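Local coordinates for protein putative polysaccharide binding proteins (DUF1812) (Bacteroides thetaiotaomicron VPI-5482, PDB 3GF8) that probably serves as a lipoprotein anchor or assembly component of fimbriae at the bacterial outer membrane, its precise function being unestablished, at residues H33-K38 with L145-K150; F154-Y159 with T223-T228; A246-E251 with Q258-R263. All blocks are in the same frame, centred on the assembly; numbering follows the deposited sequence. Where two conformers were deposited one is given.

From the N terminus, the chain first closes on itself at contact 1, where 33-38, around the end of a short helix, meets 145-150 on the long strand 139-158 after an excursion rich in strands. The same strand runs on into contact 2, whose loop of 63 residues ends on 223-228 and ties two layers of sheet together. Contact 3 is a short closure of six intervening residues, pinning a loop onto helix 257-263. The three loops follow in series, none enclosing another. Contacts 1 and 2 share strand 139-158, their centres about 27 Å apart, while Lys150 NZ of contact 1 probably hydrogen-bonds Leu261 O of contact 3 at 2.9 Å.

Contact 1. Residues H33-K38 with L145-K150; sequences HAQVDK and LIRDTK
Leu145 holds its CG opposite the carbonyl carbon (chi1 -67°) and then runs straight on to CD1 (chi2 176°), so that this one methyl reaches out of the strand to CG2 of Val36, 4.2 Å away. Beside this pair, Gln35 and Arg147 both extend toward each other across the contact, yet Gln35 OE1 and Arg147 NH1 stop 4.3 Å apart. A water bridges them, donating to Gln35 OE1 at 2.6 Å and accepting from Arg147 NH1 at 2.8 Å. It lies in the guanidinium plane, at the edge where an N-H points. An amide suits the place, since its carbonyl oxygen can accept a hydrogen bond from the water, which in turn accepts one from Arg147.

The contact joins the end of helix 32-35 to strand 139-158 in a beta-rich fold of the fimbrillin superfamily, consistent with the transthyretin-like clan to which the family belongs. Val36 is the first residue to depart from helical geometry, and its branched side chain also packs on Trp124 and Ala83 of adjacent strands, as befits a compact apolar residue in a buried spot.

Arg147 is steadied from its own segment as well. Its NE donates to Thr149 O at 3.0 Å, through a bent bond (144° at the hydrogen) with the oxygen tilted out of the guanidinium plane. Lys150 folds back so that NZ reaches Arg147 O at 3.1 Å, arriving from above the carbonyl plane; the same NZ also meets Ser265 OG, Gln264 O and Leu261 O, which probably help to satisfy this buried ammonium.

Contact 2. Residues F154-Y159 with T223-T228; sequences FGFQSY and TRLVLT
Leu225 reaches two phenylalanines: CD2 touches both rings, and CD1 packs on Phe154 alone. CD2 stands over the centre of the Phe154 ring, 4.0 Å from the centroid and only 9° off the normal, a CH-pi contact on the ring face, while CD1 sits against Phe154 CE2 at 3.7 Å. The same CD2 meets Phe156 differently, at the ring edge near its plane, with CZ 4.0 Å away. Leucine suits this place because one methyl of its fork can sit between the two rings while the other packs against Phe154; holding CG opposite the backbone N (chi1 170°) carries the fork across to the rings.

Two residues on, Leu227 makes a second face contact, with Phe156. Its CD2 lies over that ring, displaced toward the rim and 3.8 Å from CE2, and CD1 reaches CZ at 3.8 Å.

Here two layers of a beta-sandwich, consistent with the transthyretin-like clan of this family, pack face to face. No backbone hydrogen bond joins strands 154-158 and 224-228, whose axes approach to 11.5 Å and cross at -51°, so side chains alone fill the interval. Broad aromatic rings from one strand span much of that distance, and leucines approach them from the opposite layer.

Between the two phenylalanines, Gly155 makes backbone hydrogen bonds to Ile269 and Phe271 of strand 266-273. The ring of Phe271 in turn meets that of Phe156 with nearly parallel planes, and Leu227 also packs on Tyr172 and Phe237.

Contact 3. Residues A246-E251 with Q258-R263; sequences AMTNAE and QEYLDR
Glu251 OE2 is gripped by three donors: Tyr260 OH at the short distance of 2.5 Å, and the side-chain amides of Asn285 and Gln264. The tyrosine uses the anti lone pair of this oxygen, and OE2 lies in the plane of the ring at its edge, although the carboxylate itself is turned 85° to that ring. Three donors on one oxygen should hold the carboxylate firmly in its rotation. Tyr260 holds CG opposite its backbone N (chi1 175°), which carries the ring from the helix to the loop.

Over the ring's face lies Ala250: CA is over the centre, 3.7 Å from the centroid, a CH-pi contact, and CB is 3.7 Å from Tyr260 CG. Alanine suits the place, its small methyl packing beside that CA; with Glu251 it adopts positive phi, the left-handed helical region, which lets the loop curl round the ring. Thr248 OG1 comes to 4.1 Å from Tyr260 CE2, while its hydrogen bond goes to Leu245 O. A leucine in place of Tyr260 would probably leave Glu251 OE2 without its hydroxyl donor and the Ala250 backbone without its flat support.

Within the helix, Arg263 NE and NH2 share Glu259 OE2 in a salt bridge (NE to OE2, 3.0 Å). The loop 246-251, between helix 241-246 and the Tyr260-bearing helix 257-263, leans on strand 287-290, where Glu251 touches Trp287 and Thr248 touches His289.

Contact 1. Residues H33-K38 with L145-K150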
ATOM      1  N   HIS A  33      -9.267  14.284   3.848  1.00 29.30           N
ATOM      2  CA  HIS A  33     -10.726  14.394   4.015  1.00 31.82           C
ATOM      3  C   HIS A  33     -11.465  13.645   2.910  1.00 32.40           C
ATOM      4  O   HIS A  33     -12.540  13.123   3.160  1.00 34.19           O
ATOM      5  CB  HIS A  33     -11.170  15.850   4.009  1.00 31.16           C
ATOM      6  CG  HIS A  33     -10.871  16.530   2.717  1.00 38.46           C
ATOM      7  ND1 HIS A  33      -9.589  16.913   2.368  1.00 41.20           N
ATOM      8  CD2 HIS A  33     -11.655  16.802   1.648  1.00 38.00           C
ATOM      9  CE1 HIS A  33      -9.603  17.409   1.143  1.00 46.14           C
ATOM     10  NE2 HIS A  33     -10.843  17.354   0.684  1.00 42.17           N
ATOM     11  N   ALA A  34     -10.879  13.565   1.708  1.00 31.06           N
ATOM     12  CA  ALA A  34     -11.503  12.848   0.582  1.00 29.49           C
ATOM     13  C   ALA A  34     -11.437  11.311   0.658  1.00 30.77           C
ATOM     14  O   ALA A  34     -12.345  10.643   0.167  1.00 33.25           O
ATOM     15  CB  ALA A  34     -10.886  13.325  -0.762  1.00 29.29           C
ATOM     16  N   GLN A  35     -10.383  10.758   1.263  1.00 27.39           N
ATOM     17  CA  GLN A  35     -10.084   9.327   1.182  1.00 26.59           C
ATOM     18  C   GLN A  35     -10.009   8.540   2.497  1.00 26.98           C
ATOM     19  O   GLN A  35     -10.198   7.337   2.486  1.00 27.71           O
ATOM     20  CB  GLN A  35      -8.745   9.138   0.458  1.00 26.40           C
ATOM     21  CG  GLN A  35      -8.776   9.676  -0.953  1.00 25.53           C
ATOM     22  CD  GLN A  35      -7.540   9.342  -1.739  1.00 34.27           C
ATOM     23  OE1 GLN A  35      -6.899   8.321  -1.510  1.00 32.02           O
ATOM     24  NE2 GLN A  35      -7.188  10.210  -2.686  1.00 34.78           N
ATOM     25  N   VAL A  36      -9.684   9.181   3.617  1.00 25.58           N
ATOM     26  CA  VAL A  36      -9.409   8.448   4.818  1.00 23.36           C
ATOM     27  C   VAL A  36     -10.616   8.533   5.718  1.00 24.81           C
ATOM     28  O   VAL A  36     -10.976   9.620   6.159  1.00 27.34           O
ATOM     29  CB  VAL A  36      -8.172   8.996   5.540  1.00 24.07           C
ATOM     30  CG1 VAL A  36      -7.876   8.160   6.797  1.00 21.56           C
ATOM     31  CG2 VAL A  36      -6.973   8.983   4.616  1.00 20.98           C
ATOM     32  N   ASP A  37     -11.250   7.402   5.989  1.00 24.19           N
ATOM     33  CA  ASP A  37     -12.420   7.393   6.871  1.00 26.22           C
ATOM     34  C   ASP A  37     -12.195   6.744   8.236  1.00 25.97           C
ATOM     35  O   ASP A  37     -13.148   6.545   8.964  1.00 25.85           O
ATOM     36  CB  ASP A  37     -13.635   6.775   6.170  1.00 28.31           C
ATOM     37  CG  ASP A  37     -13.604   5.246   6.074  1.00 27.07           C
ATOM     38  OD1 ASP A  37     -12.714   4.517   6.622  1.00 28.72           O
ATOM     39  OD2 ASP A  37     -14.553   4.756   5.434  1.00 47.39           O
ATOM     40  N   LYS A  38     -10.951   6.440   8.606  1.00 26.33           N
ATOM     41  CA  LYS A  38     -10.685   5.990   9.983  1.00 23.33           C
ATOM     42  C   LYS A  38      -9.237   6.228  10.307  1.00 21.82           C
ATOM     43  O   LYS A  38      -8.343   5.918   9.509  1.00 25.29           O
ATOM     44  CB  LYS A  38     -11.038   4.503  10.148  1.00 26.26           C
ATOM     45  CG  LYS A  38     -10.634   3.881  11.523  1.00 28.72           C
ATOM     46  CD  LYS A  38     -10.950   2.377  11.604  1.00 27.05           C
ATOM     47  CE  LYS A  38     -10.523   1.796  12.928  1.00 29.22           C
ATOM     48  NZ  LYS A  38     -10.681   0.320  12.992  1.00 28.68           N
ATOM     49  N   LEU A 145       0.650  10.717   6.654  1.00 23.98           N
ATOM     50  CA  LEU A 145       0.143   9.404   6.227  1.00 26.10           C
ATOM     51  C   LEU A 145       0.742   8.963   4.910  1.00 27.02           C
ATOM     52  O   LEU A 145       0.800   9.751   3.934  1.00 25.59           O
ATOM     53  CB  LEU A 145      -1.385   9.422   6.071  1.00 22.70           C
ATOM     54  CG  LEU A 145      -2.133   9.596   7.377  1.00 26.49           C
ATOM     55  CD1 LEU A 145      -3.683   9.714   7.135  1.00 25.61           C
ATOM     56  CD2 LEU A 145      -1.745   8.464   8.295  1.00 19.84           C
ATOM     57  N   ILE A 146       1.133   7.693   4.889  1.00 26.41           N
ATOM     58  CA  ILE A 146       1.732   7.038   3.733  1.00 24.67           C
ATOM     59  C   ILE A 146       0.882   5.835   3.343  1.00 25.65           C
ATOM     60  O   ILE A 146       0.605   4.956   4.183  1.00 26.54           O
ATOM     61  CB  ILE A 146       3.156   6.558   4.108  1.00 27.60           C
ATOM     62  CG1 ILE A 146       4.056   7.779   4.406  1.00 30.06           C
ATOM     63  CG2 ILE A 146       3.767   5.680   2.998  1.00 21.19           C
ATOM     64  CD1 ILE A 146       5.380   7.400   4.852  1.00 34.13           C
ATOM     65  N   ARG A 147       0.504   5.758   2.069  1.00 24.85           N
ATOM     66  CA  ARG A 147      -0.368   4.701   1.623  1.00 25.14           C
ATOM     67  C   ARG A 147       0.412   3.444   1.444  1.00 25.03           C
ATOM     68  O   ARG A 147       1.462   3.445   0.794  1.00 23.76           O
ATOM     69  CB  ARG A 147      -1.104   5.059   0.335  1.00 25.62           C
ATOM     70  CG  ARG A 147      -2.140   4.033  -0.020  1.00 24.84           C
ATOM     71  CD  ARG A 147      -3.163   4.530  -1.044  1.00 25.46           C
ATOM     72  NE  ARG A 147      -3.793   3.396  -1.714  1.00 21.14           N
ATOM     73  CZ  ARG A 147      -4.724   3.497  -2.648  1.00 24.72           C
ATOM     74  NH1 ARG A 147      -5.138   4.678  -3.078  1.00 24.45           N
ATOM     75  NH2 ARG A 147      -5.242   2.406  -3.168  1.00 27.24           N
ATOM     76  N   ASP A 148      -0.106   2.359   2.031  1.00 24.50           N
ATOM     77  CA  ASP A 148       0.612   1.082   2.049  1.00 24.19           C
ATOM     78  C   ASP A 148       0.024   0.031   1.100  1.00 23.41           C
ATOM     79  O   ASP A 148       0.715  -0.927   0.688  1.00 24.95           O
ATOM     80  CB  ASP A 148       0.603   0.517   3.484  1.00 27.17           C
ATOM     81  CG  ASP A 148       1.731   1.061   4.357  1.00 24.56           C
ATOM     82  OD1 ASP A 148       2.599   1.823   3.876  1.00 24.39           O
ATOM     83  OD2 ASP A 148       1.743   0.705   5.552  1.00 26.42           O
ATOM     84  N   THR A 149      -1.259   0.167   0.791  1.00 23.32           N
ATOM     85  CA  THR A 149      -1.925  -0.770  -0.084  1.00 20.94           C
ATOM     86  C   THR A 149      -1.896  -0.218  -1.519  1.00 24.28           C
ATOM     87  O   THR A 149      -2.044   0.993  -1.746  1.00 25.31           O
ATOM     88  CB  THR A 149      -3.339  -1.063   0.386  1.00 20.67           C
ATOM     89  OG1 THR A 149      -4.006   0.157   0.687  1.00 19.53           O
ATOM     90  CG2 THR A 149      -3.309  -1.951   1.625  1.00 23.12           C
ATOM     91  N   LYS A 150      -1.670  -1.123  -2.474  1.00 23.02           N
ATOM     92  CA  LYS A 150      -1.408  -0.747  -3.852  1.00 25.89           C
ATOM     93  C   LYS A 150      -2.360  -1.516  -4.797  1.00 25.36           C
ATOM     94  O   LYS A 150      -2.463  -2.752  -4.760  1.00 25.86           O
ATOM     95  CB  LYS A 150       0.063  -1.030  -4.171  1.00 24.15           C
ATOM     96  CG  LYS A 150       1.028  -0.365  -3.219  1.00 27.75           C
ATOM     97  CD  LYS A 150       1.036   1.190  -3.366  1.00 26.27           C
ATOM     98  CE  LYS A 150       1.511   1.888  -2.100  1.00 29.51           C
ATOM     99  NZ  LYS A 150       1.735   3.375  -2.292  1.00 20.10           N
TER
HETATM  100  O   HOH W   1      -4.651   7.418  -2.522  1.00 24.67           O

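Contact 2. Residues F154-Y159 with T223-T228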
ATOM      1  N   PHE A 154      -3.932  -4.856 -14.496  1.00 26.03           N
ATOM      2  CA  PHE A 154      -3.075  -5.409 -15.526  1.00 26.36           C
ATOM      3  C   PHE A 154      -3.863  -5.789 -16.773  1.00 27.69           C
ATOM      4  O   PHE A 154      -4.909  -6.404 -16.687  1.00 28.65           O
ATOM      5  CB  PHE A 154      -2.331  -6.631 -15.044  1.00 26.36           C
ATOM      6  CG  PHE A 154      -1.302  -6.363 -13.989  1.00 32.11           C
ATOM      7  CD1 PHE A 154      -0.280  -5.474 -14.207  1.00 46.25           C
ATOM      8  CD2 PHE A 154      -1.307  -7.062 -12.804  1.00 40.92           C
ATOM      9  CE1 PHE A 154       0.699  -5.273 -13.253  1.00 48.56           C
ATOM     10  CE2 PHE A 154      -0.316  -6.861 -11.844  1.00 41.45           C
ATOM     11  CZ  PHE A 154       0.677  -5.974 -12.076  1.00 47.54           C
ATOM     12  N   GLY A 155      -3.330  -5.392 -17.928  1.00 28.69           N
ATOM     13  CA  GLY A 155      -3.787  -5.844 -19.229  1.00 26.91           C
ATOM     14  C   GLY A 155      -2.661  -6.568 -19.949  1.00 29.46           C
ATOM     15  O   GLY A 155      -1.476  -6.244 -19.799  1.00 30.78           O
ATOM     16  N   PHE A 156      -3.013  -7.576 -20.730  1.00 30.44           N
ATOM     17  CA  PHE A 156      -2.023  -8.327 -21.451  1.00 29.74           C
ATOM     18  C   PHE A 156      -2.503  -8.436 -22.880  1.00 29.41           C
ATOM     19  O   PHE A 156      -3.560  -8.989 -23.115  1.00 29.67           O
ATOM     20  CB  PHE A 156      -1.844  -9.720 -20.815  1.00 32.13           C
ATOM     21  CG  PHE A 156      -1.492  -9.668 -19.362  1.00 30.25           C
ATOM     22  CD1 PHE A 156      -2.475  -9.582 -18.414  1.00 26.42           C
ATOM     23  CD2 PHE A 156      -0.170  -9.681 -18.956  1.00 28.89           C
ATOM     24  CE1 PHE A 156      -2.147  -9.488 -17.077  1.00 33.23           C
ATOM     25  CE2 PHE A 156       0.163  -9.587 -17.624  1.00 27.60           C
ATOM     26  CZ  PHE A 156      -0.812  -9.495 -16.687  1.00 31.06           C
ATOM     27  N   GLN A 157      -1.712  -7.918 -23.824  1.00 31.57           N
ATOM     28  CA  GLN A 157      -2.011  -7.994 -25.255  1.00 29.74           C
ATOM     29  C   GLN A 157      -0.813  -8.365 -26.108  1.00 27.35           C
ATOM     30  O   GLN A 157       0.364  -8.161 -25.760  1.00 25.73           O
ATOM     31  CB  GLN A 157      -2.467  -6.643 -25.784  1.00 32.85           C
ATOM     32  CG  GLN A 157      -3.546  -5.956 -25.016  1.00 48.15           C
ATOM     33  CD  GLN A 157      -3.688  -4.482 -25.426  1.00 54.77           C
ATOM     34  OE1 GLN A 157      -3.074  -4.033 -26.399  1.00 52.85           O
ATOM     35  NE2 GLN A 157      -4.507  -3.731 -24.678  1.00 57.95           N
ATOM     36  N   SER A 158      -1.137  -8.864 -27.277  1.00 27.57           N
ATOM     37  CA  SER A 158      -0.168  -9.099 -28.314  1.00 27.68           C
ATOM     38  C   SER A 158       0.441  -7.767 -28.757  1.00 29.04           C
ATOM     39  O   SER A 158      -0.288  -6.814 -29.064  1.00 30.31           O
ATOM     40  CB  SER A 158      -0.873  -9.754 -29.507  1.00 26.86           C
ATOM     41  OG  SER A 158       0.032  -9.884 -30.585  1.00 28.50           O
ATOM     42  N   TYR A 159       1.767  -7.717 -28.811  1.00 28.08           N
ATOM     43  CA  TYR A 159       2.468  -6.544 -29.269  1.00 27.55           C
ATOM     44  C   TYR A 159       2.173  -6.244 -30.734  1.00 28.68           C
ATOM     45  O   TYR A 159       1.964  -5.095 -31.091  1.00 28.48           O
ATOM     46  CB  TYR A 159       3.978  -6.707 -29.107  1.00 29.24           C
ATOM     47  CG  TYR A 159       4.751  -5.581 -29.749  1.00 27.43           C
ATOM     48  CD1 TYR A 159       4.733  -4.322 -29.197  1.00 28.62           C
ATOM     49  CD2 TYR A 159       5.426  -5.764 -30.956  1.00 33.02           C
ATOM     50  CE1 TYR A 159       5.405  -3.290 -29.766  1.00 32.83           C
ATOM     51  CE2 TYR A 159       6.097  -4.727 -31.557  1.00 26.41           C
ATOM     52  CZ  TYR A 159       6.083  -3.492 -30.950  1.00 33.01           C
ATOM     53  OH  TYR A 159       6.728  -2.435 -31.502  1.00 33.45           O
ATOM     54  N   THR A 223       9.343  -8.345  -5.854  1.00 28.73           N
ATOM     55  CA  THR A 223       7.940  -8.724  -5.985  1.00 25.75           C
ATOM     56  C   THR A 223       7.619  -9.169  -7.387  1.00 27.23           C
ATOM     57  O   THR A 223       7.894  -8.478  -8.359  1.00 30.72           O
ATOM     58  CB  THR A 223       7.052  -7.536  -5.605  1.00 27.45           C
ATOM     59  OG1 THR A 223       7.405  -7.124  -4.278  1.00 23.63           O
ATOM     60  CG2 THR A 223       5.562  -7.911  -5.687  1.00 20.03           C
ATOM     61  N   ARG A 224       7.029 -10.339  -7.486  1.00 28.93           N
ATOM     62  CA  ARG A 224       6.840 -10.996  -8.767  1.00 28.56           C
ATOM     63  C   ARG A 224       5.438 -10.899  -9.299  1.00 27.41           C
ATOM     64  O   ARG A 224       4.504 -11.053  -8.525  1.00 24.21           O
ATOM     65  CB  ARG A 224       7.134 -12.497  -8.613  1.00 28.45           C
ATOM     66  CG  ARG A 224       8.610 -12.811  -8.386  1.00 33.48           C
ATOM     67  CD  ARG A 224       8.917 -14.215  -8.839  1.00 43.53           C
ATOM     68  NE  ARG A 224       8.469 -15.177  -7.858  1.00 39.78           N
ATOM     69  CZ  ARG A 224       8.065 -16.421  -8.105  1.00 38.75           C
ATOM     70  NH1 ARG A 224       7.991 -16.905  -9.334  1.00 36.64           N
ATOM     71  NH2 ARG A 224       7.700 -17.187  -7.081  1.00 39.31           N
ATOM     72  N   LEU A 225       5.297 -10.728 -10.626  1.00 25.56           N
ATOM     73  CA  LEU A 225       4.023 -10.955 -11.306  1.00 23.56           C
ATOM     74  C   LEU A 225       4.205 -12.256 -12.070  1.00 23.93           C
ATOM     75  O   LEU A 225       5.117 -12.377 -12.894  1.00 27.53           O
ATOM     76  CB  LEU A 225       3.658  -9.812 -12.257  1.00 23.97           C
ATOM     77  CG  LEU A 225       2.469 -10.047 -13.207  1.00 29.72           C
ATOM     78  CD1 LEU A 225       1.139 -10.196 -12.414  1.00 26.07           C
ATOM     79  CD2 LEU A 225       2.339  -8.933 -14.263  1.00 19.19           C
ATOM     80  N   VAL A 226       3.350 -13.231 -11.783  1.00 23.80           N
ATOM     81  CA  VAL A 226       3.434 -14.574 -12.360  1.00 25.63           C
ATOM     82  C   VAL A 226       2.089 -14.976 -12.962  1.00 25.30           C
ATOM     83  O   VAL A 226       1.051 -14.937 -12.297  1.00 26.52           O
ATOM     84  CB  VAL A 226       3.801 -15.635 -11.299  1.00 27.69           C
ATOM     85  CG1 VAL A 226       3.965 -17.039 -11.962  1.00 22.49           C
ATOM     86  CG2 VAL A 226       5.056 -15.228 -10.521  1.00 25.43           C
ATOM     87  N   LEU A 227       2.128 -15.353 -14.234  1.00 26.10           N
ATOM     88  CA  LEU A 227       0.998 -15.905 -14.950  1.00 25.93           C
ATOM     89  C   LEU A 227       1.212 -17.400 -15.180  1.00 27.14           C
ATOM     90  O   LEU A 227       2.294 -17.831 -15.578  1.00 30.11           O
ATOM     91  CB  LEU A 227       0.815 -15.189 -16.292  1.00 25.80           C
ATOM     92  CG  LEU A 227       0.020 -13.894 -16.283  1.00 25.64           C
ATOM     93  CD1 LEU A 227       0.601 -12.804 -15.347  1.00 21.99           C
ATOM     94  CD2 LEU A 227      -0.075 -13.394 -17.696  1.00 28.41           C
ATOM     95  N   THR A 228       0.157 -18.182 -14.962  1.00 29.03           N
ATOM     96  CA  THR A 228       0.217 -19.624 -15.072  1.00 31.55           C
ATOM     97  C   THR A 228      -0.912 -20.094 -15.957  1.00 33.07           C
ATOM     98  O   THR A 228      -2.050 -19.659 -15.827  1.00 31.26           O
ATOM     99  CB  THR A 228       0.129 -20.306 -13.695  1.00 30.92           C
ATOM    100  OG1 THR A 228       1.163 -19.791 -12.849  1.00 30.27           O
ATOM    101  CG2 THR A 228       0.305 -21.845 -13.823  1.00 34.63           C
TER

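Contact 3. Residues A246-E251 with Q258-R263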
ATOM      1  N   ALA A 246      10.821   0.212 -11.424  1.00 29.53           N
ATOM      2  CA  ALA A 246      12.048   0.992 -11.222  1.00 31.79           C
ATOM      3  C   ALA A 246      12.609   1.496 -12.553  1.00 34.57           C
ATOM      4  O   ALA A 246      13.079   2.618 -12.604  1.00 38.48           O
ATOM      5  CB  ALA A 246      13.133   0.179 -10.410  1.00 29.70           C
HETATM    6  N   MSE A 247      12.544   0.691 -13.620  1.00 35.86           N
HETATM    7  CA  MSE A 247      13.000   1.052 -14.972  0.50 36.35           C
HETATM    8  C   MSE A 247      12.202   2.275 -15.488  1.00 35.56           C
HETATM    9  O   MSE A 247      12.583   2.912 -16.441  1.00 32.85           O
HETATM   10  CB  MSE A 247      12.818  -0.136 -15.990  0.50 36.85           C
HETATM   11  CG  MSE A 247      13.696  -1.482 -15.821  0.50 42.02           C
HETATM   12 SE   MSE A 247      13.115  -3.113 -16.948  0.38 47.58          SE
HETATM   13  CE  MSE A 247      13.350  -4.580 -15.681  0.50 20.33           C
ATOM     14  N   THR A 248      11.048   2.576 -14.898  1.00 35.51           N
ATOM     15  CA  THR A 248      10.229   3.620 -15.488  1.00 35.80           C
ATOM     16  C   THR A 248      10.731   4.951 -14.999  1.00 39.63           C
ATOM     17  O   THR A 248      11.728   5.025 -14.261  1.00 42.52           O
ATOM     18  CB  THR A 248       8.740   3.445 -15.192  1.00 36.25           C
ATOM     19  OG1 THR A 248       8.509   3.562 -13.788  1.00 34.26           O
ATOM     20  CG2 THR A 248       8.247   2.084 -15.704  1.00 28.99           C
ATOM     21  N   ASN A 249      10.041   6.010 -15.389  1.00 39.51           N
ATOM     22  CA  ASN A 249      10.457   7.376 -15.031  1.00 39.38           C
ATOM     23  C   ASN A 249       9.679   8.011 -13.881  1.00 34.09           C
ATOM     24  O   ASN A 249       9.626   9.243 -13.764  1.00 32.45           O
ATOM     25  CB  ASN A 249      10.319   8.269 -16.284  1.00 42.03           C
ATOM     26  CG  ASN A 249       8.863   8.266 -16.888  1.00 53.04           C
ATOM     27  OD1 ASN A 249       8.019   7.373 -16.616  1.00 50.84           O
ATOM     28  ND2 ASN A 249       8.591   9.276 -17.715  1.00 60.45           N
ATOM     29  N   ALA A 250       9.046   7.190 -13.042  1.00 33.61           N
ATOM     30  CA  ALA A 250       8.141   7.714 -11.987  1.00 31.07           C
ATOM     31  C   ALA A 250       7.138   8.711 -12.614  1.00 29.03           C
ATOM     32  O   ALA A 250       6.878   9.817 -12.108  1.00 29.17           O
ATOM     33  CB  ALA A 250       8.929   8.362 -10.876  1.00 27.17           C
ATOM     34  N   GLU A 251       6.616   8.305 -13.756  1.00 28.88           N
ATOM     35  CA  GLU A 251       5.587   9.061 -14.449  1.00 32.01           C
ATOM     36  C   GLU A 251       6.029  10.481 -14.764  1.00 32.68           C
ATOM     37  O   GLU A 251       5.254  11.413 -14.720  1.00 33.31           O
ATOM     38  CB  GLU A 251       4.271   9.007 -13.660  1.00 31.62           C
ATOM     39  CG  GLU A 251       3.778   7.550 -13.518  1.00 33.39           C
ATOM     40  CD  GLU A 251       2.454   7.436 -12.781  1.00 33.78           C
ATOM     41  OE1 GLU A 251       1.600   8.326 -12.991  1.00 32.39           O
ATOM     42  OE2 GLU A 251       2.275   6.457 -12.014  1.00 28.35           O
ATOM     43  N   GLN A 258      11.655   4.338  -4.317  1.00 27.42           N
ATOM     44  CA  GLN A 258      10.794   4.137  -3.139  1.00 23.56           C
ATOM     45  C   GLN A 258       9.757   5.231  -3.007  1.00 27.58           C
ATOM     46  O   GLN A 258       8.634   4.995  -2.585  1.00 28.91           O
ATOM     47  CB  GLN A 258      11.580   4.054  -1.839  1.00 22.99           C
ATOM     48  CG  GLN A 258      10.675   3.628  -0.632  1.00 20.66           C
ATOM     49  CD  GLN A 258      10.025   2.266  -0.854  1.00 24.28           C
ATOM     50  OE1 GLN A 258      10.720   1.288  -1.054  1.00 26.56           O
ATOM     51  NE2 GLN A 258       8.682   2.219  -0.877  1.00 24.43           N
ATOM     52  N   GLU A 259      10.150   6.444  -3.369  1.00 28.00           N
ATOM     53  CA  GLU A 259       9.258   7.556  -3.289  1.00 26.84           C
ATOM     54  C   GLU A 259       8.137   7.441  -4.283  1.00 25.41           C
ATOM     55  O   GLU A 259       6.996   7.750  -3.943  1.00 22.57           O
ATOM     56  CB  GLU A 259       9.995   8.867  -3.481  1.00 26.23           C
ATOM     57  CG  GLU A 259       9.056  10.055  -3.320  1.00 33.26           C
ATOM     58  CD  GLU A 259       9.780  11.385  -3.173  1.00 46.03           C
ATOM     59  OE1 GLU A 259      11.048  11.413  -3.275  1.00 49.65           O
ATOM     60  OE2 GLU A 259       9.062  12.394  -2.952  1.00 37.26           O
ATOM     61  N   TYR A 260       8.449   6.979  -5.500  1.00 27.64           N
ATOM     62  CA  TYR A 260       7.409   6.718  -6.487  1.00 27.04           C
ATOM     63  C   TYR A 260       6.484   5.592  -6.011  1.00 28.09           C
ATOM     64  O   TYR A 260       5.257   5.705  -6.049  1.00 28.39           O
ATOM     65  CB  TYR A 260       8.014   6.341  -7.817  1.00 25.51           C
ATOM     66  CG  TYR A 260       6.995   5.951  -8.852  1.00 27.56           C
ATOM     67  CD1 TYR A 260       5.965   6.810  -9.195  1.00 29.20           C
ATOM     68  CD2 TYR A 260       7.073   4.723  -9.511  1.00 29.16           C
ATOM     69  CE1 TYR A 260       5.036   6.447 -10.160  1.00 26.27           C
ATOM     70  CE2 TYR A 260       6.176   4.372 -10.493  1.00 31.33           C
ATOM     71  CZ  TYR A 260       5.150   5.235 -10.803  1.00 28.16           C
ATOM     72  OH  TYR A 260       4.248   4.877 -11.753  1.00 26.15           O
ATOM     73  N   LEU A 261       7.081   4.507  -5.543  1.00 28.73           N
ATOM     74  CA  LEU A 261       6.291   3.381  -5.039  1.00 29.53           C
ATOM     75  C   LEU A 261       5.346   3.772  -3.874  1.00 27.77           C
ATOM     76  O   LEU A 261       4.217   3.256  -3.768  1.00 29.09           O
ATOM     77  CB  LEU A 261       7.208   2.243  -4.615  1.00 29.01           C
ATOM     78  CG  LEU A 261       8.013   1.594  -5.744  1.00 28.51           C
ATOM     79  CD1 LEU A 261       8.890   0.448  -5.150  1.00 28.61           C
ATOM     80  CD2 LEU A 261       7.095   1.123  -6.870  1.00 20.19           C
ATOM     81  N   ASP A 262       5.787   4.682  -3.018  1.00 26.02           N
ATOM     82  CA  ASP A 262       4.963   5.115  -1.888  1.00 24.77           C
ATOM     83  C   ASP A 262       3.914   6.088  -2.328  1.00 23.04           C
ATOM     84  O   ASP A 262       2.740   6.004  -1.889  1.00 25.69           O
ATOM     85  CB  ASP A 262       5.781   5.804  -0.805  1.00 27.78           C
ATOM     86  CG  ASP A 262       6.657   4.857  -0.042  1.00 25.27           C
ATOM     87  OD1 ASP A 262       6.327   3.662   0.080  1.00 37.07           O
ATOM     88  OD2 ASP A 262       7.694   5.322   0.444  1.00 32.21           O
ATOM     89  N   ARG A 263       4.312   7.016  -3.184  1.00 20.22           N
ATOM     90  CA  ARG A 263       3.399   8.083  -3.592  1.00 23.56           C
ATOM     91  C   ARG A 263       2.295   7.617  -4.518  1.00 24.92           C
ATOM     92  O   ARG A 263       1.179   8.107  -4.446  1.00 26.23           O
ATOM     93  CB  ARG A 263       4.155   9.207  -4.292  1.00 25.28           C
ATOM     94  CG  ARG A 263       4.699  10.269  -3.379  1.00 26.90           C
ATOM     95  CD  ARG A 263       5.235  11.401  -4.238  1.00 35.84           C
ATOM     96  NE  ARG A 263       6.075  12.302  -3.474  1.00 35.88           N
ATOM     97  CZ  ARG A 263       5.633  13.322  -2.747  1.00 35.77           C
ATOM     98  NH1 ARG A 263       4.334  13.630  -2.672  1.00 27.86           N
ATOM     99  NH2 ARG A 263       6.521  14.061  -2.099  1.00 35.34           N
TER